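Local coordinates for protein arginyl-trna synthetase (Thermus thermophilus, PDB 1IQ0) that probably joins L-arginine to its cognate tRNA at the expense of ATP, as a monomeric class I aminoacyl-tRNA synthetase, at residues A[482-487]-A[565-570]; A[500-505]-A[540-545]; A[268-273]-A[287-292]. All coordinates share one frame; numbering follows the deposited sequence.

Overall arrangement
Contacts 1 and 2 belong to one helical bundle, the DALR anticodon-binding domain, with their centres about 14 Å apart; contact 3 lies in the catalytic-domain region on the opposite side of the chain's centre, its centre about 64 to 68 Å from theirs. Contact 2 is buried and mixes a phenol-carboxylate bond with aromatic packing, whereas contact 1, partly buried, is made of aliphatic side chains. Helix 562-583 ties the two together, because its segment 565-570 forms one half of contact 1 and also touches contact 2. Contact 3 is a surface contact in which a turn meets an edge strand, pairing a weak polar bond with loose aromatic and aliphatic packing.

Contact 1 (A[482-487]-A[565-570]); sequences SILRKA and LRLSLV
Ala487 meets Leu567 at the tightest point of this helix pair: Ala487 CB lies 3.4 Å from Leu567 CD2, closer than usual for two carbons, with Leu567 CD1 a little farther off. Beside it, Leu484 and Val570 run alongside one another, pointing opposite ways, and Leu484 CD2 comes to 3.7 Å from Val570 CG1. The same Leu484 methyl also reaches the backbone, 3.6 Å from Leu567 O. Ile483 makes a looser contact, its CG2 standing 4.3 Å from Leu567 CD2. Torsions set up this meeting: Val570 holds CG1 anti to its backbone N (chi1 166°), which presents that methyl to Leu484. The register centres on Leu484 and Leu567, and the axes of the two short segments pass 10.1 Å apart with their directions 136° from each other, an inclined, broadly antiparallel packing of apolar side chains, with one methyl resting against a backbone carbonyl. Gln571 and Gln574, farther along helix 562-583, also touch Leu484, while Trp490 and Val555 pack on Leu567. Trp539 touches both Ile483 and Val570, so the C-terminal end of helix 470-487 and the first half of helix 562-583 share helix 525-544 as a neighbour within the anticodon-binding bundle.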
loop_
_atom_site.group_PDB
_atom_site.type_symbol
_atom_site.label_atom_id
_atom_site.label_comp_id
_atom_site.label_asym_id
_atom_site.label_seq_id
_atom_site.Cartn_x
_atom_site.Cartn_y
_atom_site.Cartn_z
ATOM N N SER A 482 -9.183 -26.881 3.138
ATOM C CA SER A 482 -9.913 -28.103 2.796
ATOM C C SER A 482 -9.623 -29.215 3.812
ATOM O O SER A 482 -10.496 -30.018 4.126
ATOM C CB SER A 482 -9.549 -28.580 1.383
ATOM O OG SER A 482 -8.237 -29.115 1.352
ATOM N N ILE A 483 -8.397 -29.251 4.322
ATOM C CA ILE A 483 -7.998 -30.248 5.319
ATOM C C ILE A 483 -8.802 -30.047 6.613
ATOM O O ILE A 483 -9.308 -31.005 7.200
ATOM C CB ILE A 483 -6.483 -30.135 5.643
ATOM C CG1 ILE A 483 -5.660 -30.411 4.383
ATOM C CG2 ILE A 483 -6.109 -31.109 6.768
ATOM C CD1 ILE A 483 -4.153 -30.155 4.549
ATOM N N LEU A 484 -8.915 -28.797 7.048
ATOM C CA LEU A 484 -9.663 -28.462 8.259
ATOM C C LEU A 484 -11.141 -28.806 8.076
ATOM O O LEU A 484 -11.832 -29.199 9.015
ATOM C CB LEU A 484 -9.531 -26.967 8.558
ATOM C CG LEU A 484 -8.126 -26.363 8.681
ATOM C CD1 LEU A 484 -8.251 -24.865 8.942
ATOM C CD2 LEU A 484 -7.358 -27.031 9.808
ATOM N N ARG A 485 -11.620 -28.650 6.854
ATOM C CA ARG A 485 -13.010 -28.929 6.531
ATOM C C ARG A 485 -13.293 -30.420 6.755
ATOM O O ARG A 485 -14.294 -30.794 7.374
ATOM C CB ARG A 485 -13.252 -28.549 5.072
ATOM C CG ARG A 485 -14.693 -28.370 4.645
ATOM C CD ARG A 485 -14.720 -27.949 3.171
ATOM N NE ARG A 485 -13.861 -26.785 2.932
ATOM C CZ ARG A 485 -13.030 -26.653 1.899
ATOM N NH1 ARG A 485 -12.931 -27.612 0.986
ATOM N NH2 ARG A 485 -12.288 -25.559 1.778
ATOM N N LYS A 486 -12.390 -31.260 6.259
ATOM C CA LYS A 486 -12.518 -32.709 6.379
ATOM C C LYS A 486 -12.280 -33.243 7.788
ATOM O O LYS A 486 -12.834 -34.278 8.166
ATOM C CB LYS A 486 -11.546 -33.389 5.405
ATOM C CG LYS A 486 -11.917 -33.176 3.947
ATOM C CD LYS A 486 -10.749 -33.411 3.004
ATOM C CE LYS A 486 -11.160 -33.073 1.575
ATOM N NZ LYS A 486 -10.035 -33.122 0.603
ATOM N N ALA A 487 -11.470 -32.533 8.566
ATOM C CA ALA A 487 -11.136 -32.959 9.922
ATOM C C ALA A 487 -12.228 -32.739 10.953
ATOM O O ALA A 487 -12.389 -33.546 11.869
ATOM C CB ALA A 487 -9.855 -32.261 10.386
ATOM N N LEU A 565 -1.842 -31.741 16.616
ATOM C CA LEU A 565 -0.754 -30.789 16.415
ATOM C C LEU A 565 -0.733 -30.277 14.976
ATOM O O LEU A 565 -0.637 -29.068 14.743
ATOM C CB LEU A 565 0.597 -31.436 16.733
ATOM C CG LEU A 565 1.838 -30.669 16.262
ATOM C CD1 LEU A 565 1.905 -29.297 16.930
ATOM C CD2 LEU A 565 3.077 -31.472 16.584
ATOM N N ARG A 566 -0.820 -31.194 14.012
ATOM C CA ARG A 566 -0.796 -30.801 12.609
ATOM C C ARG A 566 -2.020 -30.000 12.200
ATOM O O ARG A 566 -1.918 -29.092 11.372
ATOM C CB ARG A 566 -0.611 -32.026 11.708
ATOM C CG ARG A 566 0.834 -32.514 11.748
ATOM C CD ARG A 566 1.113 -33.728 10.889
ATOM N NE ARG A 566 2.535 -34.054 10.978
ATOM C CZ ARG A 566 3.047 -35.263 10.780
ATOM N NH1 ARG A 566 2.254 -36.289 10.473
ATOM N NH2 ARG A 566 4.351 -35.443 10.905
ATOM N N LEU A 567 -3.173 -30.311 12.785
ATOM C CA LEU A 567 -4.387 -29.572 12.466
ATOM C C LEU A 567 -4.267 -28.123 12.959
ATOM O O LEU A 567 -4.666 -27.193 12.258
ATOM C CB LEU A 567 -5.614 -30.252 13.085
ATOM C CG LEU A 567 -6.132 -31.500 12.356
ATOM C CD1 LEU A 567 -7.194 -32.191 13.193
ATOM C CD2 LEU A 567 -6.700 -31.101 11.000
ATOM N N SER A 568 -3.715 -27.929 14.157
ATOM C CA SER A 568 -3.549 -26.578 14.700
ATOM C C SER A 568 -2.518 -25.797 13.887
ATOM O O SER A 568 -2.657 -24.592 13.683
ATOM C CB SER A 568 -3.117 -26.629 16.168
ATOM O OG SER A 568 -4.161 -27.127 16.986
ATOM N N LEU A 569 -1.486 -26.489 13.417
ATOM C CA LEU A 569 -0.461 -25.842 12.610
ATOM C C LEU A 569 -1.059 -25.467 11.255
ATOM O O LEU A 569 -0.781 -24.394 10.715
ATOM C CB LEU A 569 0.724 -26.782 12.414
ATOM C CG LEU A 569 1.953 -26.225 11.700
ATOM C CD1 LEU A 569 2.464 -24.988 12.438
ATOM C CD2 LEU A 569 3.033 -27.305 11.646
ATOM N N VAL A 570 -1.880 -26.363 10.709
ATOM C CA VAL A 570 -2.533 -26.124 9.430
ATOM C C VAL A 570 -3.492 -24.940 9.577
ATOM O O VAL A 570 -3.595 -24.096 8.690
ATOM C CB VAL A 570 -3.318 -27.380 8.963
ATOM C CG1 VAL A 570 -4.267 -27.020 7.823
ATOM C CG2 VAL A 570 -2.330 -28.464 8.497
#

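Contact 2 (A[500-505]-A[540-545]); sequences PYERAL and NAYYNA
Tyr501 and Tyr542 mark the closest backbone approach of two nearly antiparallel helical segments, whose directions differ by 166° and whose axes come within 10.5 Å. Tyr542 fills the space between them. Its chi1 of 176° swings the ring away from its own backbone N and across to helix 500-509, where three residues receive it. Leu505 lays CD2 over one face of the ring in a CH-pi contact, 3.6 Å from the centroid. Tyr501 meets the ring with its CB, 3.6 Å from Tyr542 CE1. At the phenol end, Tyr542 OH donates to Glu502 OE1 over 2.6 Å, and this oxygen sits at the ring edge, near its plane. The bond uses the anti lone pair of OE1, with the carboxylate plane turned 71° from the ring; a bend at chi2 of Glu502 brings its acid group round to the phenol although its first bond points away from segment 540-545. Where helix 525-544 ends, Ala545 CB touches Tyr501 CE2 at 3.4 Å, and the Tyr501 hydroxyl bonds to Glu547. Glu502 has further partners: OE1 also forms a salt bridge with Arg566, and OE2 bonds to Thr499 OG1. A buried carboxylate is thus met by a phenol, a guanidinium and a hydroxyl, a setting that would probably favour its ionised form and that links three helices of the anticodon-binding domain.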
loop_
_atom_site.group_PDB
_atom_site.type_symbol
_atom_site.label_atom_id
_atom_site.label_comp_id
_atom_site.label_asym_id
_atom_site.label_seq_id
_atom_site.Cartn_x
_atom_site.Cartn_y
_atom_site.Cartn_z
ATOM N N PRO A 500 10.788 -32.430 12.673
ATOM C CA PRO A 500 11.462 -31.271 12.082
ATOM C C PRO A 500 10.578 -30.556 11.048
ATOM O O PRO A 500 10.792 -29.376 10.758
ATOM C CB PRO A 500 12.712 -31.885 11.452
ATOM C CG PRO A 500 13.044 -32.996 12.413
ATOM C CD PRO A 500 11.671 -33.612 12.661
ATOM N N TYR A 501 9.590 -31.266 10.495
ATOM C CA TYR A 501 8.682 -30.666 9.511
ATOM C C TYR A 501 7.767 -29.651 10.187
ATOM O O TYR A 501 7.518 -28.576 9.641
ATOM C CB TYR A 501 7.804 -31.722 8.835
ATOM C CG TYR A 501 8.523 -32.623 7.854
ATOM C CD1 TYR A 501 8.886 -33.921 8.208
ATOM C CD2 TYR A 501 8.820 -32.182 6.563
ATOM C CE1 TYR A 501 9.527 -34.766 7.295
ATOM C CE2 TYR A 501 9.458 -33.018 5.644
ATOM C CZ TYR A 501 9.805 -34.311 6.020
ATOM O OH TYR A 501 10.421 -35.140 5.112
ATOM N N GLU A 502 7.241 -30.004 11.359
ATOM C CA GLU A 502 6.368 -29.095 12.093
ATOM C C GLU A 502 7.176 -27.878 12.550
ATOM O O GLU A 502 6.718 -26.743 12.439
ATOM C CB GLU A 502 5.769 -29.778 13.330
ATOM C CG GLU A 502 4.576 -30.679 13.056
ATOM C CD GLU A 502 4.934 -31.866 12.192
ATOM O OE1 GLU A 502 4.348 -31.984 11.096
ATOM O OE2 GLU A 502 5.803 -32.675 12.607
ATOM N N ARG A 503 8.379 -28.130 13.055
ATOM C CA ARG A 503 9.241 -27.063 13.550
ATOM C C ARG A 503 9.594 -26.054 12.466
ATOM O O ARG A 503 9.438 -24.851 12.657
ATOM C CB ARG A 503 10.524 -27.653 14.143
ATOM C CG ARG A 503 11.447 -26.607 14.759
ATOM C CD ARG A 503 12.765 -27.207 15.228
ATOM N NE ARG A 503 13.760 -26.171 15.498
ATOM C CZ ARG A 503 13.730 -25.353 16.544
ATOM N NH1 ARG A 503 12.752 -25.452 17.433
ATOM N NH2 ARG A 503 14.668 -24.431 16.697
ATOM N N ALA A 504 10.071 -26.549 11.328
ATOM C CA ALA A 504 10.450 -25.688 10.213
ATOM C C ALA A 504 9.279 -24.822 9.745
ATOM O O ALA A 504 9.449 -23.635 9.490
ATOM C CB ALA A 504 10.977 -26.537 9.049
ATOM N N LEU A 505 8.096 -25.413 9.625
ATOM C CA LEU A 505 6.927 -24.659 9.187
ATOM C C LEU A 505 6.495 -23.636 10.239
ATOM O O LEU A 505 6.178 -22.497 9.913
ATOM C CB LEU A 505 5.758 -25.598 8.887
ATOM C CG LEU A 505 4.443 -24.915 8.489
ATOM C CD1 LEU A 505 4.669 -24.003 7.277
ATOM C CD2 LEU A 505 3.405 -25.971 8.165
ATOM N N ASN A 540 3.550 -25.640 0.902
ATOM C CA ASN A 540 3.534 -26.635 -0.160
ATOM C C ASN A 540 4.600 -27.724 -0.002
ATOM O O ASN A 540 4.310 -28.905 -0.197
ATOM C CB ASN A 540 3.668 -25.953 -1.528
ATOM C CG ASN A 540 2.365 -25.320 -1.983
ATOM O OD1 ASN A 540 1.292 -25.886 -1.789
ATOM N ND2 ASN A 540 2.453 -24.154 -2.595
ATOM N N ALA A 541 5.823 -27.333 0.348
ATOM C CA ALA A 541 6.899 -28.299 0.542
ATOM C C ALA A 541 6.520 -29.204 1.718
ATOM O O ALA A 541 6.759 -30.408 1.700
ATOM C CB ALA A 541 8.215 -27.575 0.841
ATOM N N TYR A 542 5.926 -28.600 2.740
ATOM C CA TYR A 542 5.494 -29.327 3.923
ATOM C C TYR A 542 4.412 -30.342 3.530
ATOM O O TYR A 542 4.505 -31.520 3.864
ATOM C CB TYR A 542 4.939 -28.337 4.949
ATOM C CG TYR A 542 4.350 -28.958 6.196
ATOM C CD1 TYR A 542 5.175 -29.478 7.201
ATOM C CD2 TYR A 542 2.966 -28.992 6.391
ATOM C CE1 TYR A 542 4.638 -30.006 8.367
ATOM C CE2 TYR A 542 2.419 -29.520 7.553
ATOM C CZ TYR A 542 3.263 -30.025 8.540
ATOM O OH TYR A 542 2.726 -30.527 9.704
ATOM N N TYR A 543 3.396 -29.879 2.806
ATOM C CA TYR A 543 2.299 -30.751 2.379
ATOM C C TYR A 543 2.750 -31.884 1.446
ATOM O O TYR A 543 2.303 -33.021 1.579
ATOM C CB TYR A 543 1.228 -29.931 1.664
ATOM C CG TYR A 543 0.047 -30.751 1.174
ATOM C CD1 TYR A 543 -1.047 -31.000 2.003
ATOM C CD2 TYR A 543 0.021 -31.263 -0.126
ATOM C CE1 TYR A 543 -2.137 -31.729 1.554
ATOM C CE2 TYR A 543 -1.073 -32.001 -0.587
ATOM C CZ TYR A 543 -2.145 -32.227 0.261
ATOM O OH TYR A 543 -3.220 -32.960 -0.176
ATOM N N ASN A 544 3.632 -31.557 0.506
ATOM C CA ASN A 544 4.125 -32.522 -0.465
ATOM C C ASN A 544 5.204 -33.496 0.009
ATOM O O ASN A 544 5.481 -34.472 -0.680
ATOM C CB ASN A 544 4.656 -31.795 -1.711
ATOM C CG ASN A 544 3.575 -31.024 -2.439
ATOM O OD1 ASN A 544 2.439 -31.483 -2.552
ATOM N ND2 ASN A 544 3.926 -29.847 -2.948
ATOM N N ALA A 545 5.812 -33.238 1.163
ATOM C CA ALA A 545 6.884 -34.102 1.659
ATOM C C ALA A 545 6.513 -35.583 1.689
ATOM O O ALA A 545 5.406 -35.949 2.094
ATOM C CB ALA A 545 7.317 -33.652 3.052
#

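Contact 3 (A[268-273]-A[287-292])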
loop_
_atom_site.group_PDB
_atom_site.type_symbol
_atom_site.label_atom_id
_atom_site.label_comp_id
_atom_site.label_asym_id
_atom_site.label_seq_id
_atom_site.Cartn_x
_atom_site.Cartn_y
_atom_site.Cartn_z
ATOM N N GLY A 268 15.694 41.054 -10.706
ATOM C CA GLY A 268 16.219 39.737 -11.019
ATOM C C GLY A 268 15.229 38.948 -11.852
ATOM O O GLY A 268 14.199 39.484 -12.264
ATOM N N LYS A 269 15.521 37.674 -12.092
ATOM C CA LYS A 269 14.632 36.842 -12.894
ATOM C C LYS A 269 13.406 36.341 -12.120
ATOM O O LYS A 269 12.696 35.445 -12.579
ATOM C CB LYS A 269 15.416 35.668 -13.494
ATOM C CG LYS A 269 15.895 34.629 -12.500
ATOM C CD LYS A 269 14.819 33.587 -12.234
ATOM C CE LYS A 269 14.457 32.815 -13.499
ATOM N NZ LYS A 269 15.604 32.013 -14.010
ATOM N N TYR A 270 13.164 36.932 -10.952
ATOM C CA TYR A 270 12.023 36.576 -10.112
ATOM C C TYR A 270 11.257 37.828 -9.708
ATOM O O TYR A 270 10.280 37.752 -8.965
ATOM C CB TYR A 270 12.477 35.847 -8.842
ATOM C CG TYR A 270 12.982 34.444 -9.071
ATOM C CD1 TYR A 270 14.288 34.088 -8.731
ATOM C CD2 TYR A 270 12.157 33.471 -9.635
ATOM C CE1 TYR A 270 14.762 32.790 -8.951
ATOM C CE2 TYR A 270 12.616 32.175 -9.859
ATOM C CZ TYR A 270 13.920 31.841 -9.517
ATOM O OH TYR A 270 14.379 30.566 -9.754
ATOM N N ALA A 271 11.710 38.980 -10.195
ATOM C CA ALA A 271 11.073 40.253 -9.875
ATOM C C ALA A 271 9.557 40.178 -10.031
ATOM O O ALA A 271 9.054 39.735 -11.064
ATOM C CB ALA A 271 11.637 41.356 -10.769
ATOM N N GLY A 272 8.837 40.607 -8.997
ATOM C CA GLY A 272 7.385 40.585 -9.038
ATOM C C GLY A 272 6.761 39.268 -8.606
ATOM O O GLY A 272 5.583 39.224 -8.249
ATOM N N ALA A 273 7.545 38.195 -8.638
ATOM C CA ALA A 273 7.057 36.873 -8.251
ATOM C C ALA A 273 7.232 36.631 -6.757
ATOM O O ALA A 273 8.134 37.191 -6.137
ATOM C CB ALA A 273 7.796 35.792 -9.039
ATOM N N ASP A 287 19.459 26.276 -7.132
ATOM C CA ASP A 287 18.493 27.355 -6.978
ATOM C C ASP A 287 17.467 26.868 -5.958
ATOM O O ASP A 287 16.621 26.029 -6.267
ATOM C CB ASP A 287 17.812 27.662 -8.312
ATOM C CG ASP A 287 17.078 28.989 -8.298
ATOM O OD1 ASP A 287 16.159 29.156 -7.469
ATOM O OD2 ASP A 287 17.423 29.868 -9.115
ATOM N N PRO A 288 17.543 27.382 -4.718
ATOM C CA PRO A 288 16.640 27.015 -3.621
ATOM C C PRO A 288 15.334 27.799 -3.614
ATOM O O PRO A 288 14.641 27.851 -2.599
ATOM C CB PRO A 288 17.481 27.319 -2.393
ATOM C CG PRO A 288 18.148 28.600 -2.805
ATOM C CD PRO A 288 18.580 28.317 -4.241
ATOM N N PHE A 289 14.998 28.404 -4.746
ATOM C CA PHE A 289 13.785 29.198 -4.835
ATOM C C PHE A 289 12.612 28.524 -5.537
ATOM O O PHE A 289 12.642 28.295 -6.746
ATOM C CB PHE A 289 14.091 30.531 -5.521
ATOM C CG PHE A 289 14.967 31.440 -4.709
ATOM C CD1 PHE A 289 16.279 31.089 -4.422
ATOM C CD2 PHE A 289 14.476 32.645 -4.220
ATOM C CE1 PHE A 289 17.089 31.927 -3.657
ATOM C CE2 PHE A 289 15.275 33.489 -3.455
ATOM C CZ PHE A 289 16.583 33.130 -3.173
ATOM N N PHE A 290 11.584 28.198 -4.758
ATOM C CA PHE A 290 10.362 27.600 -5.288
ATOM C C PHE A 290 9.433 28.789 -5.530
ATOM O O PHE A 290 9.255 29.632 -4.645
ATOM C CB PHE A 290 9.706 26.671 -4.258
ATOM C CG PHE A 290 10.395 25.346 -4.088
ATOM C CD1 PHE A 290 10.284 24.356 -5.064
ATOM C CD2 PHE A 290 11.139 25.076 -2.941
ATOM C CE1 PHE A 290 10.903 23.114 -4.899
ATOM C CE2 PHE A 290 11.760 23.842 -2.765
ATOM C CZ PHE A 290 11.641 22.857 -3.747
ATOM N N VAL A 291 8.850 28.875 -6.719
ATOM C CA VAL A 291 7.946 29.980 -7.005
ATOM C C VAL A 291 6.548 29.630 -6.508
ATOM O O VAL A 291 6.042 28.551 -6.798
ATOM C CB VAL A 291 7.878 30.278 -8.516
ATOM C CG1 VAL A 291 6.924 31.440 -8.773
ATOM C CG2 VAL A 291 9.268 30.601 -9.042
ATOM N N LEU A 292 5.941 30.534 -5.739
ATOM C CA LEU A 292 4.592 30.322 -5.221
ATOM C C LEU A 292 3.626 31.071 -6.140
ATOM O O LEU A 292 2.640 30.503 -6.611
ATOM C CB LEU A 292 4.478 30.840 -3.778
ATOM C CG LEU A 292 5.369 30.161 -2.722
ATOM C CD1 LEU A 292 5.206 30.842 -1.371
ATOM C CD2 LEU A 292 4.997 28.693 -2.609
#
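Asp287, which faces Tyr270 across the contact, accepts through OD1 from Phe289 N at 3.1 Å, with an N-H...O angle of 146° and by its anti lone pair; this is an Asx turn. From the other segment, Tyr270 OH gives a weak bond to Asp287 OD2 at 3.2 Å. That oxygen lies at the edge of the phenol ring, in its plane, while the carboxylate is turned 72° from the ring, the two side chains approaching head-on. The CB of Tyr270 already points at the strand, and a chi1 of -71° carries the ring on toward Asp287. On the way its ring passes the strand residues: CE1 is 4.2 Å from Phe289 CB, and CE2 is 3.8 Å from Val291 CG2. The Phe289 ring runs almost parallel to that of Tyr270, but is offset by a centroid separation of 5.9 Å, leaving little stacking. Over the centre of one Tyr270 face lies Lys269 CD, from the preceding residue. A type II turn from Tyr270 to Ala273, with Gly272 in its third position and phi positive, leads into strand 274-277, which pairs with 289-291, the outermost strand of this small antiparallel sheet within the chain. Since Asp287 is exposed and poorly ordered, the polar link is probably modest, and the contact leans more on the Tyr270 ring packing against Phe289 and Val291.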